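Local coordinates for protein aminotransferase class I and II (Streptococcus suis 89/1591, PDB 3OP7) that probably transfers amino groups between amino acids and keto acids with pyridoxal 5'-phosphate held on a lysine, at residues E11-H16 with G331-P336; H107-Y112 with R148-P153; H279-N284 with G349-Q354. All coordinates share one frame; numbering follows the deposited sequence. Where two conformers were deposited one is given.

Contact 1: residues E11-H16 with G331-P336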
# COMPACT_ATOMS: atom_id res chain seq x y z
N GLU A 11 -7.59 -8.30 -13.55
CA GLU A 11 -7.27 -9.52 -14.26
C GLU A 11 -7.43 -9.25 -15.78
O GLU A 11 -6.60 -9.64 -16.59
CB GLU A 11 -8.20 -10.65 -13.80
CG GLU A 11 -7.80 -12.06 -14.32
CD GLU A 11 -8.34 -12.38 -15.73
OE1 GLU A 11 -9.37 -11.77 -16.14
OE2 GLU A 11 -7.73 -13.23 -16.45
N TRP A 12 -8.52 -8.58 -16.14
CA TRP A 12 -8.76 -8.23 -17.56
C TRP A 12 -7.61 -7.38 -18.11
O TRP A 12 -7.06 -7.73 -19.15
CB TRP A 12 -10.07 -7.47 -17.69
CG TRP A 12 -10.29 -6.89 -19.05
CD1 TRP A 12 -10.09 -5.60 -19.42
CD2 TRP A 12 -10.81 -7.58 -20.18
NE1 TRP A 12 -10.42 -5.44 -20.77
CE2 TRP A 12 -10.86 -6.65 -21.25
CE3 TRP A 12 -11.18 -8.90 -20.42
CZ2 TRP A 12 -11.31 -7.01 -22.53
CZ3 TRP A 12 -11.64 -9.26 -21.68
CH2 TRP A 12 -11.68 -8.31 -22.73
N LEU A 13 -7.28 -6.30 -17.41
CA LEU A 13 -6.18 -5.42 -17.82
C LEU A 13 -4.83 -6.15 -17.83
O LEU A 13 -4.05 -5.99 -18.79
CB LEU A 13 -6.10 -4.15 -16.99
CG LEU A 13 -7.33 -3.25 -17.09
CD1 LEU A 13 -7.30 -2.08 -16.13
CD2 LEU A 13 -7.55 -2.76 -18.57
N ASN A 14 -4.53 -6.95 -16.79
CA ASN A 14 -3.29 -7.73 -16.80
C ASN A 14 -3.11 -8.53 -18.10
O ASN A 14 -2.02 -8.55 -18.69
CB ASN A 14 -3.23 -8.73 -15.63
CG ASN A 14 -2.95 -8.08 -14.30
OD1 ASN A 14 -2.48 -6.94 -14.22
ND2 ASN A 14 -3.23 -8.81 -13.24
N VAL A 15 -4.19 -9.19 -18.54
CA VAL A 15 -4.12 -10.05 -19.72
C VAL A 15 -4.05 -9.24 -21.03
O VAL A 15 -3.30 -9.62 -21.94
CB VAL A 15 -5.28 -11.06 -19.78
CG1 VAL A 15 -5.27 -11.87 -21.11
CG2 VAL A 15 -5.22 -12.03 -18.62
N HIS A 16 -4.76 -8.12 -21.11
CA HIS A 16 -5.03 -7.47 -22.41
C HIS A 16 -4.42 -6.09 -22.66
O HIS A 16 -4.37 -5.66 -23.80
CB HIS A 16 -6.55 -7.39 -22.67
CG HIS A 16 -7.20 -8.73 -22.69
ND1 HIS A 16 -6.91 -9.69 -23.63
CD2 HIS A 16 -8.13 -9.26 -21.87
CE1 HIS A 16 -7.63 -10.77 -23.38
NE2 HIS A 16 -8.37 -10.54 -22.31
N GLY A 331 -7.92 -3.69 -32.30
CA GLY A 331 -7.00 -3.20 -31.31
C GLY A 331 -7.56 -2.21 -30.30
O GLY A 331 -6.79 -1.54 -29.64
N VAL A 332 -8.89 -2.14 -30.17
CA VAL A 332 -9.56 -1.22 -29.26
C VAL A 332 -9.83 -1.93 -27.92
O VAL A 332 -10.40 -3.03 -27.88
CB VAL A 332 -10.92 -0.69 -29.84
CG1 VAL A 332 -11.62 0.24 -28.85
CG2 VAL A 332 -10.72 0.01 -31.19
N LEU A 333 -9.37 -1.34 -26.84
CA LEU A 333 -9.56 -1.95 -25.51
C LEU A 333 -10.61 -1.20 -24.73
O LEU A 333 -10.51 0.03 -24.56
CB LEU A 333 -8.26 -2.02 -24.73
CG LEU A 333 -8.31 -2.82 -23.40
CD1 LEU A 333 -8.47 -4.32 -23.67
CD2 LEU A 333 -7.09 -2.53 -22.54
N LEU A 334 -11.61 -1.96 -24.27
CA LEU A 334 -12.65 -1.51 -23.36
C LEU A 334 -12.60 -2.47 -22.18
O LEU A 334 -11.84 -3.46 -22.22
CB LEU A 334 -14.03 -1.64 -24.06
CG LEU A 334 -14.31 -0.68 -25.22
CD1 LEU A 334 -15.52 -1.14 -26.03
CD2 LEU A 334 -14.56 0.70 -24.66
N VAL A 335 -13.42 -2.22 -21.15
CA VAL A 335 -13.62 -3.22 -20.08
C VAL A 335 -15.06 -3.72 -20.19
O VAL A 335 -16.00 -2.93 -20.13
CB VAL A 335 -13.33 -2.70 -18.69
CG1 VAL A 335 -13.49 -3.87 -17.64
CG2 VAL A 335 -11.90 -2.10 -18.66
N PRO A 336 -15.24 -5.04 -20.40
CA PRO A 336 -16.61 -5.51 -20.61
C PRO A 336 -17.43 -5.53 -19.33
O PRO A 336 -16.86 -5.72 -18.23
CB PRO A 336 -16.43 -6.94 -21.13
CG PRO A 336 -15.14 -7.39 -20.57
CD PRO A 336 -14.27 -6.14 -20.51
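Trp12, on the N-terminal helix 8-16, lays its indole against Leu333, Leu334, Val335 and Pro336, where two short strands of the small domain of this fold-type I aminotransferase follow one another. The tight part lies around the indole. Pro336 CD sits 3.6 Å from the centroid of the six-membered ring, a CH-pi contact over one face. The opposite face is met within the helix itself by His16 CD2, so both faces of the indole are covered, one over its centre by the proline, the other near its rim by the histidine. Its one polar atom is not lost in this apolar setting: Trp12 NE1 donates to Leu334 O at 2.8 Å. That bond is bent, 130° at the hydrogen, and the acceptor is tilted 30° out of the indole plane. With CG anti to the backbone N (chi1 171°), the indole leaves the helix toward the strands and slides past Leu333 and Val335. Val335 CG2 comes to 4.0 Å from Trp12 CD1.

The other side is looser. Leu13 reaches the strands by one methyl, CD2, and His16 by CB, while Val15 is exposed to solvent and, like Glu11 and Asn14, does not touch the strands, so the contact ends on that side of the helix. Asn14 ND2 hydrogen-bonds Arg245 O and Asp246 OD1 of the second subunit, and Glu11 OE1 forms a salt bridge with Arg339, so the helix is held between the small domain and the dimer partner. Leu333 is itself held by backbone hydrogen bonds to Tyr22 and Ile24. Its two methyls divide the work: Leu333 CD2 meets Leu13 CD2 at 4.0 Å, whereas Leu333 CD1 rests 3.8 Å from His16 CB.

Contact 2: residues H107-Y112 with R148-P153. With EDO (1,2-ethanediol), chain J.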
# COMPACT_ATOMS: atom_id res chain seq x y z
N HIS A 107 -22.27 -6.28 9.88
CA HIS A 107 -23.09 -6.12 8.72
C HIS A 107 -22.66 -4.86 7.97
O HIS A 107 -22.55 -3.77 8.56
CB HIS A 107 -24.58 -5.99 9.13
CG HIS A 107 -25.51 -5.87 7.97
ND1 HIS A 107 -26.39 -4.81 7.82
CD2 HIS A 107 -25.71 -6.68 6.90
CE1 HIS A 107 -27.07 -4.98 6.70
NE2 HIS A 107 -26.67 -6.11 6.12
N VAL A 108 -22.46 -4.98 6.66
CA VAL A 108 -22.01 -3.87 5.81
C VAL A 108 -22.87 -3.90 4.57
O VAL A 108 -23.17 -4.97 4.05
CB VAL A 108 -20.51 -4.07 5.41
CG1 VAL A 108 -20.07 -3.08 4.30
CG2 VAL A 108 -19.61 -3.99 6.65
N ILE A 109 -23.29 -2.72 4.09
CA ILE A 109 -24.03 -2.58 2.86
C ILE A 109 -23.20 -1.80 1.87
O ILE A 109 -22.66 -0.75 2.22
CB ILE A 109 -25.34 -1.83 3.11
CG1 ILE A 109 -26.20 -2.58 4.13
CG2 ILE A 109 -26.13 -1.58 1.78
CD1 ILE A 109 -27.47 -1.80 4.56
N SER A 110 -23.06 -2.33 0.65
CA SER A 110 -22.26 -1.70 -0.39
C SER A 110 -23.07 -1.43 -1.60
O SER A 110 -23.82 -2.31 -2.04
CB SER A 110 -21.08 -2.57 -0.79
OG SER A 110 -20.33 -1.93 -1.83
N LEU A 111 -22.93 -0.20 -2.11
CA LEU A 111 -23.36 0.12 -3.46
C LEU A 111 -22.86 -0.98 -4.41
O LEU A 111 -21.79 -1.53 -4.21
CB LEU A 111 -22.77 1.49 -3.86
CG LEU A 111 -23.28 2.17 -5.13
CD1 LEU A 111 -24.76 2.49 -5.01
CD2 LEU A 111 -22.39 3.42 -5.44
N TYR A 112 -23.66 -1.28 -5.45
CA TYR A 112 -23.31 -2.41 -6.30
C TYR A 112 -23.98 -2.31 -7.66
O TYR A 112 -25.19 -1.99 -7.74
CB TYR A 112 -23.70 -3.75 -5.64
CG TYR A 112 -23.13 -4.92 -6.38
CD1 TYR A 112 -21.82 -5.32 -6.15
CD2 TYR A 112 -23.86 -5.61 -7.35
CE1 TYR A 112 -21.23 -6.36 -6.82
CE2 TYR A 112 -23.29 -6.70 -8.02
CZ TYR A 112 -21.97 -7.05 -7.76
OH TYR A 112 -21.33 -8.11 -8.41
N ARG A 148 -33.59 1.24 3.09
CA ARG A 148 -34.36 1.11 4.33
C ARG A 148 -34.75 -0.35 4.62
O ARG A 148 -34.93 -0.68 5.77
CB ARG A 148 -35.59 2.02 4.31
CG ARG A 148 -35.24 3.49 4.36
CD ARG A 148 -36.49 4.35 4.50
NE ARG A 148 -36.15 5.75 4.37
CZ ARG A 148 -36.07 6.40 3.22
NH1 ARG A 148 -36.48 5.85 2.08
NH2 ARG A 148 -35.67 7.66 3.22
N GLN A 149 -34.86 -1.19 3.59
CA GLN A 149 -35.18 -2.61 3.76
C GLN A 149 -33.93 -3.42 4.13
O GLN A 149 -34.01 -4.44 4.87
CB GLN A 149 -35.80 -3.19 2.48
CG GLN A 149 -37.11 -2.58 2.05
CD GLN A 149 -37.61 -3.19 0.77
OE1 GLN A 149 -36.82 -3.66 -0.05
NE2 GLN A 149 -38.92 -3.22 0.60
N LEU A 150 -32.77 -2.99 3.65
CA LEU A 150 -31.52 -3.72 3.91
C LEU A 150 -30.87 -3.40 5.25
O LEU A 150 -30.18 -4.24 5.80
CB LEU A 150 -30.49 -3.44 2.82
CG LEU A 150 -30.86 -3.96 1.42
CD1 LEU A 150 -29.97 -3.26 0.39
CD2 LEU A 150 -30.66 -5.48 1.40
N ILE A 151 -31.05 -2.19 5.74
CA ILE A 151 -30.38 -1.74 6.97
C ILE A 151 -30.92 -2.49 8.17
O ILE A 151 -32.12 -2.87 8.23
CB ILE A 151 -30.51 -0.19 7.15
CG1 ILE A 151 -29.46 0.32 8.15
CG2 ILE A 151 -31.93 0.20 7.48
CD1 ILE A 151 -29.11 1.80 8.08
N ARG A 152 -30.06 -2.66 9.16
CA ARG A 152 -30.35 -3.40 10.36
C ARG A 152 -29.97 -2.55 11.55
O ARG A 152 -29.10 -1.67 11.41
CB ARG A 152 -29.49 -4.67 10.41
CG ARG A 152 -29.71 -5.65 9.27
CD ARG A 152 -28.75 -6.84 9.50
NE ARG A 152 -28.77 -7.74 8.35
CZ ARG A 152 -28.01 -8.83 8.25
NH1 ARG A 152 -27.17 -9.15 9.22
NH2 ARG A 152 -28.03 -9.56 7.15
N PRO A 153 -30.48 -2.91 12.74
CA PRO A 153 -30.19 -2.12 13.91
C PRO A 153 -28.72 -1.96 14.18
O PRO A 153 -28.31 -0.94 14.73
CB PRO A 153 -30.90 -2.89 15.02
CG PRO A 153 -32.12 -3.44 14.32
CD PRO A 153 -31.61 -3.84 12.96
C1 EDO J . -35.34 7.24 9.18
O1 EDO J . -34.74 8.55 8.98
C2 EDO J . -36.40 6.99 8.10
O2 EDO J . -35.93 6.21 6.99
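The guanidinium of Arg152 lies flat on the imidazole of His107, planes 6° apart and centres 3.8 Å apart, at the edge of the large domain of this fold-type I enzyme. Strand 107-112 is an inner strand of the mixed central sheet, and the second segment is the end of helix 144-150 with the loop that leads into the neighbouring parallel strand 157-161. The two side chains cross at about a right angle. Arg152 NE stands over the middle of the imidazole, and Arg152 CD adds a CH-pi contact, 3.6 Å from the ring centroid. The arginine chain is extended from CG to NE, which carries it across the ring before the guanidinium settles on the CD2 side.

Both groups have further polar partners. His107 ND1 is hydrogen-bonded to Thr155 OG1, which also bonds Arg152 N, and His107 NE2 pairs with Asp130 OD2, so both ring nitrogens are engaged and the imidazole cannot easily turn. Arg152 NH2 makes a salt bridge with Glu128 OE2, and the two carboxylates probably offset the positive charge resting on the ring. Near the imidazole plane, Leu150 O approaches His107 CE1 to 3.3 Å, a close carbon-oxygen contact at the ring edge.

Further along the strand the chemistry turns apolar. Ile109 CD1 touches Leu150 CB at 3.9 Å and packs on the backbone of Ile151, whose own side chain turns away from the strand. Arg148, in the last turn of the helix, takes no part in this packing: it forms a salt bridge with Glu178, and its NE donates to O2 of a 1,2-ethanediol, probably from the crystallisation liquor, at 2.7 Å and 145°.

Contact 3: residues H279-N284 with G349-Q354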
# COMPACT_ATOMS: atom_id res chain seq x y z
N HIS A 279 -11.35 21.26 -19.30
CA HIS A 279 -11.30 21.33 -20.75
C HIS A 279 -11.24 19.94 -21.39
O HIS A 279 -11.94 19.65 -22.37
CB HIS A 279 -10.09 22.17 -21.21
CG HIS A 279 -10.21 23.63 -20.90
ND1 HIS A 279 -11.19 24.44 -21.44
CD2 HIS A 279 -9.43 24.45 -20.15
CE1 HIS A 279 -11.02 25.68 -21.02
NE2 HIS A 279 -9.95 25.72 -20.24
N ILE A 280 -10.41 19.07 -20.85
CA ILE A 280 -10.29 17.73 -21.41
C ILE A 280 -11.59 16.96 -21.26
O ILE A 280 -12.12 16.42 -22.24
CB ILE A 280 -9.21 16.93 -20.66
CG1 ILE A 280 -7.83 17.56 -20.91
CG2 ILE A 280 -9.26 15.44 -21.09
CD1 ILE A 280 -6.75 17.12 -19.92
N LEU A 281 -12.13 16.93 -20.05
CA LEU A 281 -13.46 16.31 -19.82
C LEU A 281 -14.58 16.83 -20.72
O LEU A 281 -15.29 16.02 -21.36
CB LEU A 281 -13.88 16.49 -18.36
CG LEU A 281 -13.19 15.61 -17.36
CD1 LEU A 281 -13.55 16.13 -15.98
CD2 LEU A 281 -13.70 14.18 -17.57
N GLU A 282 -14.78 18.14 -20.79
CA GLU A 282 -15.88 18.69 -21.57
C GLU A 282 -15.72 18.46 -23.07
O GLU A 282 -16.63 18.04 -23.74
CB GLU A 282 -16.05 20.20 -21.29
CG GLU A 282 -16.36 20.50 -19.82
CD GLU A 282 -16.57 21.98 -19.54
OE1 GLU A 282 -16.21 22.80 -20.39
OE2 GLU A 282 -17.09 22.32 -18.46
N GLU A 283 -14.52 18.69 -23.59
CA GLU A 283 -14.27 18.46 -25.02
C GLU A 283 -14.39 16.99 -25.42
O GLU A 283 -14.95 16.68 -26.49
CB GLU A 283 -12.89 19.02 -25.39
CG GLU A 283 -12.86 20.53 -25.30
CD GLU A 283 -11.50 21.13 -25.62
OE1 GLU A 283 -10.71 20.50 -26.36
OE2 GLU A 283 -11.24 22.26 -25.12
N ASN A 284 -13.86 16.08 -24.59
CA ASN A 284 -13.93 14.65 -24.91
C ASN A 284 -15.32 14.09 -24.66
O ASN A 284 -15.84 13.29 -25.47
CB ASN A 284 -12.86 13.87 -24.16
CG ASN A 284 -11.51 14.15 -24.68
OD1 ASN A 284 -11.30 15.15 -25.35
ND2 ASN A 284 -10.56 13.24 -24.41
N GLY A 349 -13.44 4.72 -20.95
CA GLY A 349 -12.77 5.85 -20.33
C GLY A 349 -12.41 6.85 -21.43
O GLY A 349 -11.57 6.57 -22.28
N PHE A 350 -13.03 8.02 -21.40
CA PHE A 350 -12.94 8.94 -22.53
C PHE A 350 -12.01 10.14 -22.35
O PHE A 350 -11.88 10.94 -23.29
CB PHE A 350 -14.34 9.45 -22.90
CG PHE A 350 -15.00 10.26 -21.82
CD1 PHE A 350 -15.77 9.64 -20.83
CD2 PHE A 350 -14.80 11.62 -21.73
CE1 PHE A 350 -16.35 10.39 -19.78
CE2 PHE A 350 -15.38 12.37 -20.70
CZ PHE A 350 -16.17 11.76 -19.74
N ALA A 351 -11.39 10.30 -21.18
CA ALA A 351 -10.56 11.47 -20.89
C ALA A 351 -9.08 11.18 -21.15
O ALA A 351 -8.16 11.69 -20.48
CB ALA A 351 -10.79 11.94 -19.45
N CYS A 352 -8.87 10.32 -22.14
CA CYS A 352 -7.56 10.05 -22.69
C CYS A 352 -7.26 11.08 -23.80
O CYS A 352 -8.06 12.02 -24.01
CB CYS A 352 -7.55 8.63 -23.29
SG CYS A 352 -8.78 8.37 -24.61
N GLU A 353 -6.14 10.89 -24.50
CA GLU A 353 -5.78 11.76 -25.62
C GLU A 353 -6.93 11.74 -26.62
O GLU A 353 -7.44 10.68 -27.03
CB GLU A 353 -4.45 11.32 -26.25
N GLN A 354 -7.36 12.93 -26.99
CA GLN A 354 -8.52 13.08 -27.82
C GLN A 354 -8.42 12.30 -29.12
O GLN A 354 -9.44 11.81 -29.64
CB GLN A 354 -8.77 14.56 -28.12
CG GLN A 354 -10.11 14.84 -28.69
CD GLN A 354 -10.40 16.33 -28.85
OE1 GLN A 354 -10.27 16.87 -29.94
NE2 GLN A 354 -10.80 16.99 -27.77
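The loop between strand 345-348 and helix 354-368 of the small domain is hydrogen-bonded to the long helix 270-294 through the buried amide of Asn284. Its ND2 serves two loop carbonyls: Phe350 O at 2.9 Å, in the carbonyl plane, and Cys352 O at 2.8 Å through a weak, strongly bent bond. Asn284 OD1 in turn accepts from Gln354 NE2 at 3.1 Å, nearly straight at 166°, although the two amide planes are turned 60° apart. Both ends of the amide are thus used, which fixes its rotation. Gln354 gets there with CG anti to its own N (chi1 -166°) and an extended chain whose NE2 also comes beside Glu283 CB.

Alongside, the contact is apolar. Phe350 turns its edge to the helix, with Asn284 CB near the ring plane and Phe350 CE2 4.0 Å from Leu281 CD2. That leucine methyl also meets Ala351 CB, which Ile280 CG2 approaches from the preceding residue of the helix. Leu357 of helix 354-368 packs on Asn284, Phe350 and Cys352, while Ala351 is hydrogen-bonded to Ser30, so the loop lies between two helices and the segment around Ile29.

Contacts 1 and 3 both belong to the small-domain side of the chain; their nearest atoms are about 6 Å apart, and their second segments both adjoin strand 345-348: Val335 pairs with Arg347 on it, and 349-354 follows it. Contact 2 lies on the opposite side of the chain's centre from contact 3, at the large central sheet, and is nested within the loop closed by contact 1. Contact 1 is the most buried and mainly apolar, with a single indole-to-carbonyl bond. Contact 3, partly buried, relies on an amide network beside its apolar edge. Contact 2, also partly buried, combines a charged stack near the rim with isoleucine packing on the buried strand. Contact 1 alone has residues that reach the second subunit.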